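Local coordinates for Lpg2148(MvcA) (Legionella pneumophila subsp. pneumophila str. Philadelphia 1, PDB 6K11), which probably acts as a deamidase-type deubiquitinase, a Legionella effector that regulates the host ubiquitin-conjugating enzyme UBE2N, at residues 97-102 and 280-285; 133-138 and 209-214; 151-154 and 159-162; 161-164 and 168-171; 286-291 and 298-303. One frame throughout, in Å; residues are numbered along the deposited sequence.

Interaction 1: 97-102 and 280-285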
# COMPACT_ATOMS: atom_id res chain seq x y z
N GLU A 97 16.23 1.17 0.99
CA GLU A 97 17.20 1.71 0.04
C GLU A 97 16.56 1.92 -1.33
O GLU A 97 15.80 1.07 -1.82
CB GLU A 97 18.43 0.81 -0.08
CG GLU A 97 19.42 1.07 1.03
CD GLU A 97 20.57 0.10 0.99
OE1 GLU A 97 20.46 -0.89 1.76
OE2 GLU A 97 21.55 0.31 0.22
N ALA A 98 16.84 3.06 -1.94
CA ALA A 98 16.38 3.26 -3.31
C ALA A 98 17.08 2.28 -4.24
O ALA A 98 18.28 2.04 -4.13
CB ALA A 98 16.62 4.71 -3.74
N LEU A 99 16.30 1.68 -5.15
CA LEU A 99 16.89 0.87 -6.20
C LEU A 99 17.70 1.76 -7.13
O LEU A 99 17.21 2.79 -7.60
CB LEU A 99 15.79 0.13 -6.99
CG LEU A 99 16.25 -0.91 -8.02
CD1 LEU A 99 16.97 -2.08 -7.35
CD2 LEU A 99 15.06 -1.43 -8.86
N SER A 100 18.95 1.38 -7.38
CA SER A 100 19.80 2.13 -8.30
C SER A 100 19.19 2.14 -9.70
O SER A 100 18.28 1.37 -10.03
CB SER A 100 21.20 1.53 -8.34
OG SER A 100 21.29 0.55 -9.36
N ALA A 101 19.71 3.04 -10.55
CA ALA A 101 19.07 3.31 -11.83
C ALA A 101 19.03 2.07 -12.72
O ALA A 101 18.12 1.94 -13.56
CB ALA A 101 19.77 4.46 -12.54
N ASP A 102 19.99 1.16 -12.57
CA ASP A 102 19.99 -0.11 -13.30
C ASP A 102 19.63 -1.30 -12.42
O ASP A 102 19.62 -2.43 -12.91
CB ASP A 102 21.37 -0.35 -13.92
CG ASP A 102 21.71 0.64 -15.01
OD1 ASP A 102 20.83 0.94 -15.85
OD2 ASP A 102 22.86 1.13 -15.02
N LYS A 280 16.26 -10.26 -14.70
CA LYS A 280 15.30 -9.59 -15.58
C LYS A 280 14.20 -8.89 -14.79
O LYS A 280 13.78 -7.79 -15.15
CB LYS A 280 14.68 -10.59 -16.56
CG LYS A 280 13.95 -9.93 -17.73
CD LYS A 280 14.94 -9.20 -18.64
CE LYS A 280 16.03 -10.15 -19.16
NZ LYS A 280 17.41 -9.60 -19.03
N TYR A 281 13.69 -9.54 -13.73
CA TYR A 281 12.70 -8.88 -12.87
C TYR A 281 13.24 -7.57 -12.31
O TYR A 281 12.57 -6.53 -12.36
CB TYR A 281 12.25 -9.81 -11.73
CG TYR A 281 10.97 -9.36 -11.01
CD1 TYR A 281 11.03 -8.48 -9.93
CD2 TYR A 281 9.71 -9.82 -11.40
CE1 TYR A 281 9.89 -8.05 -9.26
CE2 TYR A 281 8.54 -9.40 -10.73
CZ TYR A 281 8.65 -8.51 -9.66
OH TYR A 281 7.51 -8.07 -8.99
N ILE A 282 14.47 -7.58 -11.79
CA ILE A 282 15.03 -6.35 -11.23
C ILE A 282 15.21 -5.30 -12.31
O ILE A 282 14.94 -4.11 -12.10
CB ILE A 282 16.36 -6.65 -10.50
CG1 ILE A 282 16.12 -7.47 -9.25
CG2 ILE A 282 17.06 -5.35 -10.13
CD1 ILE A 282 17.39 -7.91 -8.56
N GLU A 283 15.66 -5.72 -13.50
CA GLU A 283 15.87 -4.75 -14.57
C GLU A 283 14.58 -4.04 -14.92
O GLU A 283 14.57 -2.82 -15.12
CB GLU A 283 16.45 -5.46 -15.80
CG GLU A 283 17.92 -5.84 -15.60
CD GLU A 283 18.39 -6.82 -16.65
OE1 GLU A 283 17.75 -6.88 -17.73
OE2 GLU A 283 19.39 -7.53 -16.39
N LYS A 284 13.46 -4.77 -14.97
CA LYS A 284 12.18 -4.15 -15.28
C LYS A 284 11.71 -3.23 -14.16
O LYS A 284 11.07 -2.20 -14.43
CB LYS A 284 11.14 -5.23 -15.58
CG LYS A 284 11.22 -5.78 -17.00
CD LYS A 284 9.86 -6.32 -17.45
CE LYS A 284 9.77 -6.49 -18.96
NZ LYS A 284 8.58 -7.31 -19.35
N LEU A 285 12.01 -3.58 -12.91
CA LEU A 285 11.72 -2.68 -11.79
C LEU A 285 12.48 -1.37 -11.95
O LEU A 285 11.93 -0.28 -11.72
CB LEU A 285 12.09 -3.33 -10.46
CG LEU A 285 11.15 -4.38 -9.88
CD1 LEU A 285 11.63 -4.82 -8.48
CD2 LEU A 285 9.72 -3.87 -9.83

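Interaction 2: 133-138 and 209-214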
# COMPACT_ATOMS: atom_id res chain seq x y z
N ILE A 133 -1.74 20.07 -7.04
CA ILE A 133 -1.98 20.61 -8.37
C ILE A 133 -2.97 21.75 -8.38
O ILE A 133 -3.22 22.33 -9.44
CB ILE A 133 -2.43 19.52 -9.37
CG1 ILE A 133 -3.71 18.84 -8.88
CG2 ILE A 133 -1.32 18.50 -9.63
CD1 ILE A 133 -4.55 18.21 -10.02
N VAL A 134 -3.60 22.08 -7.25
CA VAL A 134 -4.51 23.21 -7.22
C VAL A 134 -4.21 24.12 -6.04
O VAL A 134 -3.68 23.71 -5.00
CB VAL A 134 -6.01 22.80 -7.20
CG1 VAL A 134 -6.39 21.94 -8.44
CG2 VAL A 134 -6.39 22.12 -5.91
N LEU A 135 -4.57 25.39 -6.22
CA LEU A 135 -4.60 26.41 -5.19
C LEU A 135 -6.06 26.69 -4.85
O LEU A 135 -6.90 26.76 -5.76
CB LEU A 135 -3.90 27.69 -5.69
CG LEU A 135 -4.25 28.99 -4.99
CD1 LEU A 135 -3.69 28.99 -3.57
CD2 LEU A 135 -3.72 30.18 -5.78
N VAL A 136 -6.36 26.81 -3.57
CA VAL A 136 -7.72 27.11 -3.11
C VAL A 136 -7.69 28.42 -2.35
O VAL A 136 -7.00 28.54 -1.33
CB VAL A 136 -8.31 26.00 -2.23
CG1 VAL A 136 -9.69 26.41 -1.71
CG2 VAL A 136 -8.38 24.66 -3.00
N LYS A 137 -8.46 29.40 -2.81
CA LYS A 137 -8.65 30.65 -2.10
C LYS A 137 -9.86 30.52 -1.19
O LYS A 137 -10.95 30.16 -1.64
CB LYS A 137 -8.85 31.80 -3.09
CG LYS A 137 -8.95 33.14 -2.46
CD LYS A 137 -9.08 34.20 -3.54
CE LYS A 137 -9.91 35.37 -3.05
NZ LYS A 137 -10.00 36.42 -4.09
N THR A 138 -9.66 30.78 0.10
CA THR A 138 -10.74 30.63 1.07
C THR A 138 -10.62 31.68 2.17
O THR A 138 -9.51 31.99 2.63
CB THR A 138 -10.76 29.23 1.70
OG1 THR A 138 -11.72 29.20 2.77
CG2 THR A 138 -9.38 28.86 2.23
N PHE A 209 0.15 36.63 -12.44
CA PHE A 209 1.37 36.93 -11.70
C PHE A 209 1.26 36.54 -10.23
O PHE A 209 2.26 36.16 -9.62
CB PHE A 209 1.72 38.42 -11.82
CG PHE A 209 2.41 38.78 -13.10
CD1 PHE A 209 3.77 38.52 -13.27
CD2 PHE A 209 1.71 39.36 -14.15
CE1 PHE A 209 4.41 38.83 -14.46
CE2 PHE A 209 2.34 39.68 -15.35
CZ PHE A 209 3.70 39.42 -15.50
N ALA A 210 0.07 36.68 -9.65
CA ALA A 210 -0.13 36.27 -8.26
C ALA A 210 0.01 34.76 -8.12
O ALA A 210 0.75 34.27 -7.26
CB ALA A 210 -1.49 36.75 -7.75
N ILE A 211 -0.68 34.00 -8.98
CA ILE A 211 -0.57 32.55 -8.93
C ILE A 211 0.87 32.12 -9.18
O ILE A 211 1.42 31.29 -8.46
CB ILE A 211 -1.54 31.90 -9.94
CG1 ILE A 211 -2.98 32.07 -9.47
CG2 ILE A 211 -1.23 30.42 -10.14
CD1 ILE A 211 -3.99 31.98 -10.60
N SER A 212 1.51 32.71 -10.20
CA SER A 212 2.89 32.36 -10.49
C SER A 212 3.83 32.69 -9.32
O SER A 212 4.81 31.97 -9.09
CB SER A 212 3.37 33.07 -11.76
OG SER A 212 4.69 32.65 -12.06
N GLU A 213 3.54 33.76 -8.58
CA GLU A 213 4.36 34.06 -7.41
C GLU A 213 4.17 33.01 -6.30
O GLU A 213 5.14 32.61 -5.65
CB GLU A 213 4.05 35.46 -6.88
CG GLU A 213 5.19 36.00 -6.01
CD GLU A 213 4.86 37.29 -5.28
OE1 GLU A 213 5.56 37.59 -4.28
OE2 GLU A 213 3.91 38.01 -5.69
N ILE A 214 2.93 32.56 -6.09
CA ILE A 214 2.67 31.49 -5.12
C ILE A 214 3.41 30.21 -5.52
O ILE A 214 4.01 29.54 -4.68
CB ILE A 214 1.15 31.25 -4.99
CG1 ILE A 214 0.52 32.44 -4.25
CG2 ILE A 214 0.88 29.95 -4.23
CD1 ILE A 214 -0.98 32.55 -4.42

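Interaction 3: 151-154 and 159-162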
# COMPACT_ATOMS: atom_id res chain seq x y z
N ASN A 151 -3.54 17.76 0.37
CA ASN A 151 -2.68 17.89 -0.82
C ASN A 151 -3.14 19.04 -1.72
O ASN A 151 -3.23 18.90 -2.95
CB ASN A 151 -2.57 16.58 -1.60
CG ASN A 151 -1.28 16.52 -2.43
OD1 ASN A 151 -0.29 17.18 -2.11
ND2 ASN A 151 -1.30 15.72 -3.50
N LYS A 152 -3.41 20.19 -1.10
CA LYS A 152 -3.73 21.41 -1.81
C LYS A 152 -3.01 22.57 -1.13
O LYS A 152 -2.66 22.50 0.05
CB LYS A 152 -5.25 21.69 -1.82
CG LYS A 152 -6.08 20.65 -2.58
CD LYS A 152 -7.56 21.00 -2.53
CE LYS A 152 -8.40 20.07 -3.42
NZ LYS A 152 -9.85 20.42 -3.40
N ILE A 153 -2.77 23.63 -1.89
CA ILE A 153 -2.30 24.90 -1.32
C ILE A 153 -3.52 25.76 -1.04
O ILE A 153 -4.43 25.85 -1.86
CB ILE A 153 -1.32 25.60 -2.28
CG1 ILE A 153 -0.02 24.80 -2.37
CG2 ILE A 153 -1.06 27.04 -1.80
CD1 ILE A 153 0.92 25.29 -3.44
N TYR A 154 -3.53 26.40 0.14
CA TYR A 154 -4.66 27.22 0.58
C TYR A 154 -4.20 28.66 0.80
O TYR A 154 -3.24 28.90 1.55
CB TYR A 154 -5.26 26.66 1.88
CG TYR A 154 -6.03 25.37 1.64
CD1 TYR A 154 -7.38 25.40 1.31
CD2 TYR A 154 -5.39 24.14 1.70
CE1 TYR A 154 -8.09 24.22 1.05
CE2 TYR A 154 -6.09 22.96 1.46
CZ TYR A 154 -7.44 23.01 1.14
OH TYR A 154 -8.12 21.84 0.89
N LYS A 159 -2.84 33.97 5.61
CA LYS A 159 -1.96 32.81 5.67
C LYS A 159 -1.91 32.19 4.28
O LYS A 159 -2.87 32.27 3.51
CB LYS A 159 -2.44 31.78 6.70
CG LYS A 159 -2.41 32.26 8.17
CD LYS A 159 -1.12 31.84 8.87
CE LYS A 159 -1.06 32.27 10.34
NZ LYS A 159 -2.42 32.58 10.85
N LEU A 160 -0.76 31.62 3.94
CA LEU A 160 -0.56 30.80 2.74
C LEU A 160 -0.06 29.46 3.24
O LEU A 160 1.05 29.38 3.79
CB LEU A 160 0.43 31.45 1.77
CG LEU A 160 0.74 30.68 0.49
CD1 LEU A 160 -0.51 30.57 -0.40
CD2 LEU A 160 1.87 31.34 -0.27
N TYR A 161 -0.86 28.41 3.06
CA TYR A 161 -0.61 27.09 3.63
C TYR A 161 -0.48 26.04 2.54
O TYR A 161 -1.05 26.17 1.44
CB TYR A 161 -1.76 26.65 4.55
CG TYR A 161 -1.83 27.28 5.93
CD1 TYR A 161 -0.74 27.23 6.81
CD2 TYR A 161 -3.01 27.87 6.37
CE1 TYR A 161 -0.83 27.78 8.07
CE2 TYR A 161 -3.10 28.42 7.62
CZ TYR A 161 -2.02 28.37 8.47
OH TYR A 161 -2.12 28.92 9.72
N PHE A 162 0.25 24.97 2.86
CA PHE A 162 0.19 23.72 2.13
C PHE A 162 -0.21 22.66 3.14
O PHE A 162 0.40 22.57 4.21
CB PHE A 162 1.54 23.39 1.46
CG PHE A 162 1.64 21.97 0.94
CD1 PHE A 162 0.66 21.46 0.08
CD2 PHE A 162 2.71 21.17 1.29
CE1 PHE A 162 0.75 20.15 -0.40
CE2 PHE A 162 2.82 19.86 0.81
CZ PHE A 162 1.84 19.34 -0.04

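Interaction 4: 161-164 and 168-171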
# COMPACT_ATOMS: atom_id res chain seq x y z
N TYR A 161 -0.86 28.41 3.06
CA TYR A 161 -0.61 27.09 3.63
C TYR A 161 -0.48 26.04 2.54
O TYR A 161 -1.05 26.17 1.44
CB TYR A 161 -1.76 26.65 4.55
CG TYR A 161 -1.83 27.28 5.93
CD1 TYR A 161 -0.74 27.23 6.81
CD2 TYR A 161 -3.01 27.87 6.37
CE1 TYR A 161 -0.83 27.78 8.07
CE2 TYR A 161 -3.10 28.42 7.62
CZ TYR A 161 -2.02 28.37 8.47
OH TYR A 161 -2.12 28.92 9.72
N PHE A 162 0.25 24.97 2.86
CA PHE A 162 0.19 23.72 2.13
C PHE A 162 -0.21 22.66 3.14
O PHE A 162 0.40 22.57 4.21
CB PHE A 162 1.54 23.39 1.46
CG PHE A 162 1.64 21.97 0.94
CD1 PHE A 162 0.66 21.46 0.08
CD2 PHE A 162 2.71 21.17 1.29
CE1 PHE A 162 0.75 20.15 -0.40
CE2 PHE A 162 2.82 19.86 0.81
CZ PHE A 162 1.84 19.34 -0.04
N ILE A 163 -1.28 21.92 2.83
CA ILE A 163 -1.67 20.75 3.61
C ILE A 163 -1.21 19.53 2.83
O ILE A 163 -1.64 19.33 1.69
CB ILE A 163 -3.19 20.69 3.84
CG1 ILE A 163 -3.67 21.91 4.62
CG2 ILE A 163 -3.57 19.38 4.55
CD1 ILE A 163 -5.16 21.90 4.89
N ASP A 164 -0.34 18.71 3.43
CA ASP A 164 0.23 17.60 2.68
C ASP A 164 -0.67 16.36 2.75
O ASP A 164 -1.78 16.39 3.30
CB ASP A 164 1.66 17.32 3.14
CG ASP A 164 1.76 16.54 4.46
OD1 ASP A 164 0.75 16.36 5.20
OD2 ASP A 164 2.90 16.15 4.79
N ASN A 168 -0.53 17.31 7.39
CA ASN A 168 0.39 18.25 8.02
C ASN A 168 0.22 19.64 7.42
O ASN A 168 0.16 19.80 6.19
CB ASN A 168 1.84 17.80 7.83
CG ASN A 168 2.14 16.47 8.50
OD1 ASN A 168 1.82 16.26 9.68
ND2 ASN A 168 2.77 15.57 7.75
N LEU A 169 0.19 20.66 8.27
CA LEU A 169 -0.09 22.03 7.85
C LEU A 169 1.21 22.82 7.80
O LEU A 169 1.84 23.04 8.84
CB LEU A 169 -1.10 22.67 8.80
CG LEU A 169 -1.57 24.10 8.55
CD1 LEU A 169 -2.50 24.14 7.36
CD2 LEU A 169 -2.27 24.62 9.80
N PHE A 170 1.62 23.24 6.61
CA PHE A 170 2.87 23.96 6.42
C PHE A 170 2.56 25.41 6.09
O PHE A 170 1.91 25.69 5.07
CB PHE A 170 3.71 23.35 5.30
CG PHE A 170 4.22 21.96 5.60
CD1 PHE A 170 3.45 20.85 5.28
CD2 PHE A 170 5.48 21.76 6.16
CE1 PHE A 170 3.92 19.57 5.54
CE2 PHE A 170 5.95 20.48 6.44
CZ PHE A 170 5.16 19.38 6.11
N ASN A 171 3.02 26.32 6.94
CA ASN A 171 2.98 27.74 6.63
C ASN A 171 4.08 28.02 5.61
O ASN A 171 5.25 27.71 5.85
CB ASN A 171 3.16 28.59 7.89
CG ASN A 171 2.89 30.08 7.65
OD1 ASN A 171 3.32 30.64 6.63
ND2 ASN A 171 2.20 30.72 8.58

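Interaction 5: 286-291 and 298-303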
# COMPACT_ATOMS: atom_id res chain seq x y z
N ALA A 286 13.76 -1.45 -12.32
CA ALA A 286 14.53 -0.23 -12.55
C ALA A 286 13.91 0.63 -13.65
O ALA A 286 13.86 1.86 -13.53
CB ALA A 286 15.98 -0.58 -12.88
N VAL A 287 13.42 0.00 -14.72
CA VAL A 287 12.73 0.76 -15.77
C VAL A 287 11.47 1.40 -15.20
O VAL A 287 11.14 2.55 -15.51
CB VAL A 287 12.39 -0.14 -16.97
CG1 VAL A 287 11.57 0.65 -17.98
CG2 VAL A 287 13.68 -0.67 -17.63
N LEU A 288 10.73 0.65 -14.37
CA LEU A 288 9.51 1.18 -13.76
C LEU A 288 9.80 2.46 -12.99
O LEU A 288 8.98 3.39 -12.98
CB LEU A 288 8.89 0.13 -12.84
CG LEU A 288 7.51 0.44 -12.27
CD1 LEU A 288 6.46 0.45 -13.36
CD2 LEU A 288 7.17 -0.58 -11.18
N GLY A 289 10.96 2.54 -12.35
CA GLY A 289 11.28 3.70 -11.54
C GLY A 289 12.08 4.76 -12.25
O GLY A 289 12.59 5.68 -11.61
N LYS A 290 12.20 4.66 -13.57
CA LYS A 290 13.08 5.52 -14.34
C LYS A 290 12.36 6.08 -15.57
O LYS A 290 12.61 7.22 -15.97
CB LYS A 290 14.34 4.73 -14.74
CG LYS A 290 15.14 5.26 -15.90
CD LYS A 290 16.01 4.14 -16.49
CE LYS A 290 15.26 3.37 -17.59
NZ LYS A 290 16.15 2.49 -18.42
N THR A 291 11.43 5.31 -16.14
CA THR A 291 10.76 5.74 -17.36
C THR A 291 9.95 7.01 -17.13
O THR A 291 9.45 7.28 -16.03
CB THR A 291 9.84 4.64 -17.90
OG1 THR A 291 9.29 5.06 -19.16
CG2 THR A 291 8.70 4.36 -16.92
N SER A 298 2.88 1.89 -17.34
CA SER A 298 1.63 1.16 -17.14
C SER A 298 1.79 -0.32 -17.48
O SER A 298 1.31 -1.19 -16.74
CB SER A 298 0.53 1.79 -17.99
OG SER A 298 0.31 3.14 -17.60
N ASP A 299 2.46 -0.62 -18.60
CA ASP A 299 2.65 -1.99 -19.06
C ASP A 299 3.43 -2.83 -18.05
O ASP A 299 3.10 -3.99 -17.80
CB ASP A 299 3.37 -2.01 -20.40
CG ASP A 299 2.45 -1.67 -21.58
OD1 ASP A 299 1.21 -1.57 -21.40
OD2 ASP A 299 3.00 -1.49 -22.69
N ILE A 300 4.51 -2.26 -17.48
CA ILE A 300 5.32 -3.02 -16.54
C ILE A 300 4.58 -3.22 -15.23
O ILE A 300 4.60 -4.31 -14.63
CB ILE A 300 6.67 -2.32 -16.31
CG1 ILE A 300 7.47 -2.26 -17.61
CG2 ILE A 300 7.47 -3.06 -15.21
CD1 ILE A 300 8.86 -1.69 -17.40
N TYR A 301 3.95 -2.15 -14.74
CA TYR A 301 3.14 -2.21 -13.53
C TYR A 301 2.05 -3.29 -13.65
O TYR A 301 1.90 -4.13 -12.76
CB TYR A 301 2.53 -0.84 -13.27
CG TYR A 301 2.03 -0.60 -11.85
CD1 TYR A 301 0.77 -1.05 -11.44
CD2 TYR A 301 2.80 0.10 -10.92
CE1 TYR A 301 0.31 -0.82 -10.14
CE2 TYR A 301 2.34 0.34 -9.63
CZ TYR A 301 1.10 -0.12 -9.25
OH TYR A 301 0.64 0.11 -7.97
N ALA A 302 1.33 -3.30 -14.77
CA ALA A 302 0.29 -4.30 -14.98
C ALA A 302 0.87 -5.70 -15.10
O ALA A 302 0.35 -6.66 -14.51
CB ALA A 302 -0.54 -3.94 -16.22
N GLU A 303 1.96 -5.85 -15.87
CA GLU A 303 2.59 -7.17 -16.02
C GLU A 303 2.98 -7.76 -14.67
O GLU A 303 2.75 -8.95 -14.41
CB GLU A 303 3.82 -7.07 -16.93
CG GLU A 303 4.57 -8.40 -17.15
CD GLU A 303 5.86 -8.25 -17.99
OE1 GLU A 303 6.24 -7.10 -18.34
OE2 GLU A 303 6.50 -9.28 -18.30

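Interaction 1: 97-102 and 280-285
Leu99 reaches across to Ile282 and Leu285, packing the chain just past edge strand 97-98 of the five-stranded antiparallel sheet against helix 278-288. Its two methyls divide the work. CD2 lies 3.9 Å from Leu285 CB, close to the root of that side chain and the helix backbone, while CD1 meets Ile282 CG2 at 4.3 Å. With CG of Leu99 anti to the backbone N (chi1 -173°), the isobutyl group stretches out from the strand end to the helix. Leu285 turns its own CG beside its backbone N, and the two leucines meet at roughly a right angle, with CB of the second, not its tip, doing the touching. No hydrogen bond joins the segments, and both helix residues are buried.

In the next shell, backbone bonding between Leu99 and Val327 keeps the leucine in line with strand 325-333. Helix 104-111 closes the apolar cluster from another side: Leu106 touches both Leu99 and Ile282, and Leu110 adds to Ile282. Phe304 of helix 294-305 packs on Leu285. On the helix side Glu283 makes a salt bridge to Lys107 of helix 104-111. One turn of helix 278-288 carries its own salt bridge: Lys280 NZ stands 3.0 Å from Glu283 OE1, on the syn side but 32° out of the carboxylate plane.

Interaction 2: 133-138 and 209-214
Leu135 faces helix 206-220 from strand 134-137 and meets two of its isoleucines. The first along the helix is Ile211, whose CG1 lies 4.2 Å from Leu135 CD2; this is the looser touch. Ser212 and Glu213 follow on the far side of the turn, where Glu213 forms a salt bridge with Lys178. Ile214 then returns to the strand-facing side, and its CD1 comes to 3.9 Å from Leu135 CD2. One leucine methyl therefore serves both helix residues, which are three positions apart and so sit on the same side of the helix.

Leu135 and Ile214 meet at about a right angle. A chi1 of 158° turns the leucine CG away from the backbone N and carries CD2 out toward the helix, whereas Ile214 sends CG1 beside its own backbone N and extends through it to CD1. All three residues are buried and apolar, with no hydrogen bond across the contact.

The whole contact falls within the MvcA insertion domain. Strand 134-137 lies between strands 152-155 and 192-193 in its mixed sheet, Leu135 also touching Ile153 and Leu155, while helix 176-185 flanks helix 206-220, with Leu182 against Ala210 and Ile214.

Interaction 3: 151-154 and 159-162
Tyr161 O draws in two groups from the facing strand: Tyr154 N donates to it at 2.8 Å, and Ile153 CA adds a CA-H...O contact at 3.3 Å. The donor Tyr154 N is tilted 30° from the carbonyl plane. The return bond, Tyr161 N to Tyr154 O at 2.9 Å, lies in the carbonyl plane and is almost straight, at 175° at the hydrogen. Together they make Tyr154 and Tyr161 an antiparallel hydrogen-bonded pair, with Ile153 and Phe162 as the neighbouring non-hydrogen-bonded pair.

Ile153, Leu160 and Phe162 share one face. Ile153 CG2 rests 3.8 Å from Leu160 CD1, while its CG1 approaches the Phe162 ring obliquely. The ring itself leans toward the other strand, its CG rotated to the side of CA remote from the backbone N. Its edge then meets two oxygens: CD1 comes to 3.5 Å from Lys152 O, and CE1 to 3.6 Å from Asn151 OD1. The amide oxygen lies in the plane of the ring, although amide and ring planes differ by 58°; the other end of that amide, ND2, is spent on Asp130 O. Phe218 meets Phe162 edge-to-face and Ile214 covers Leu160, both from helix 206-220. On the reverse face the two tyrosines meet through CB, and Tyr154 OH bonds to Val149 O.

At the open end Asn151, with a positive phi, and Lys152 both face Ile163. This is a G1 beta bulge beside an antiparallel beta hairpin, strands 152-155 and 160-163.

Interaction 4: 161-164 and 168-171
Phe162 and Phe170 form an antiparallel hydrogen-bonded pair between strands running at 158° to each other, with Tyr161-Asn171 and Ile163-Leu169 as the non-hydrogen-bonded pairs around it. Phe162 N donates to Phe170 O and Phe170 N returns the bond at 2.8 Å to Phe162 O; a further bond runs from Asp164 N to Asn168 O.

Near the turn the Asp164 carboxylate takes over. Its CG sits between the backbone N and the carbonyl carbon (chi1 78°), which swings both oxygens toward Asn168. OD1 receives Asn168 N at 2.7 Å, from above the carboxylate plane, and has a second, weak donor in Met166 N. OD2 receives Asn168 ND2 at 3.0 Å on its syn side, with OD2 close to the plane of the amide. One side chain thus holds both the backbone and the side chain of Asn168.

Leu169 lies across the Tyr161 ring. Its CD1 sits 3.7 Å from the ring centroid over one face, a CH-pi contact, and also reaches Ile163 CG1 at 3.7 Å. On the other face of the sheet the Phe162 and Phe170 side chains leave their strands as neighbours with a common heading, CD2 of the former 4.1 Å from CD1 of the latter. The edge of the Phe170 ring is turned to Asp164 OD2, 3.6 Å from CE1.

Strand 169-171 is the outermost strand of this mixed sheet, and strand 160-163 separates it from strand 152-155. Phe225 meets both phenylalanines edge-to-face, and Arg224 bonds to Asn171 O on strand 169-171.

Interaction 5: 286-291 and 298-303
Ile300 and Tyr301 of helix 294-305 receive Val287 and Leu288 from the last turn of helix 278-288, the two helices being joined by a short loop. Two separate touches carry the contact. Ile300 extends fully through CG1, which stands beside the backbone N and is followed by a trans second torsion (chi2 -175°). This carries CD1 to 3.6 Å from Val287 CG1, the valine branch that points away from its own backbone N. The isoleucine meets the valine at about a right angle, its terminal methyl set against the flank of the CB-CG1 bond.

Leu288 works closer to the opposing backbone. Its CG lies trans to N (chi1 -172°) and the next torsion turns back (chi2 67°), placing CD1 in the angle between two consecutive residues. There it is 3.9 Å from Tyr301 N. Ile300 CB and Tyr301 CB are both slightly farther from it. The Leu288 and Ile300 side chains run antiparallel, each passing the flank of the other. The same CD1 comes to the edge of the Tyr301 ring, near its plane. The phenol leads away to its own polar partners, Tyr255 OH and Ser231 OG.

Directly after Leu288 the helix stops. Gly289 is the first residue off helical geometry, and Val287 O accepts from both Lys290 N and Thr291 N, the latter at 2.8 Å. Thr291 OG1 hydrogen-bonds with Glu296 and Asn293 at the start of the next helix.

The two segments thus meet through apolar side chains, with no hydrogen bond across; a Lys284-Glu303 salt bridge also ties the same two helices.

How the interactions relate
The contacts fall into two groups. Interactions 1 and 5 have centres 10 Å apart, share helix 278-288 and follow in series along the chain; Leu99 and Ala101 pack on Ala286, and a salt bridge from Lys284 to Glu303 joins them. Interactions 2, 3 and 4 lie in the MvcA insertion domain on one mixed sheet. Interactions 3 and 4 share Tyr161 and Phe162 on strand 160-163, while strand 134-137 of interaction 2 bonds to Ile153 of interaction 3. All three are nested in the chain loop that interaction 1 closes, yet their centres stand 33 to 37 Å from it, consistent with an insertion folding as its own module.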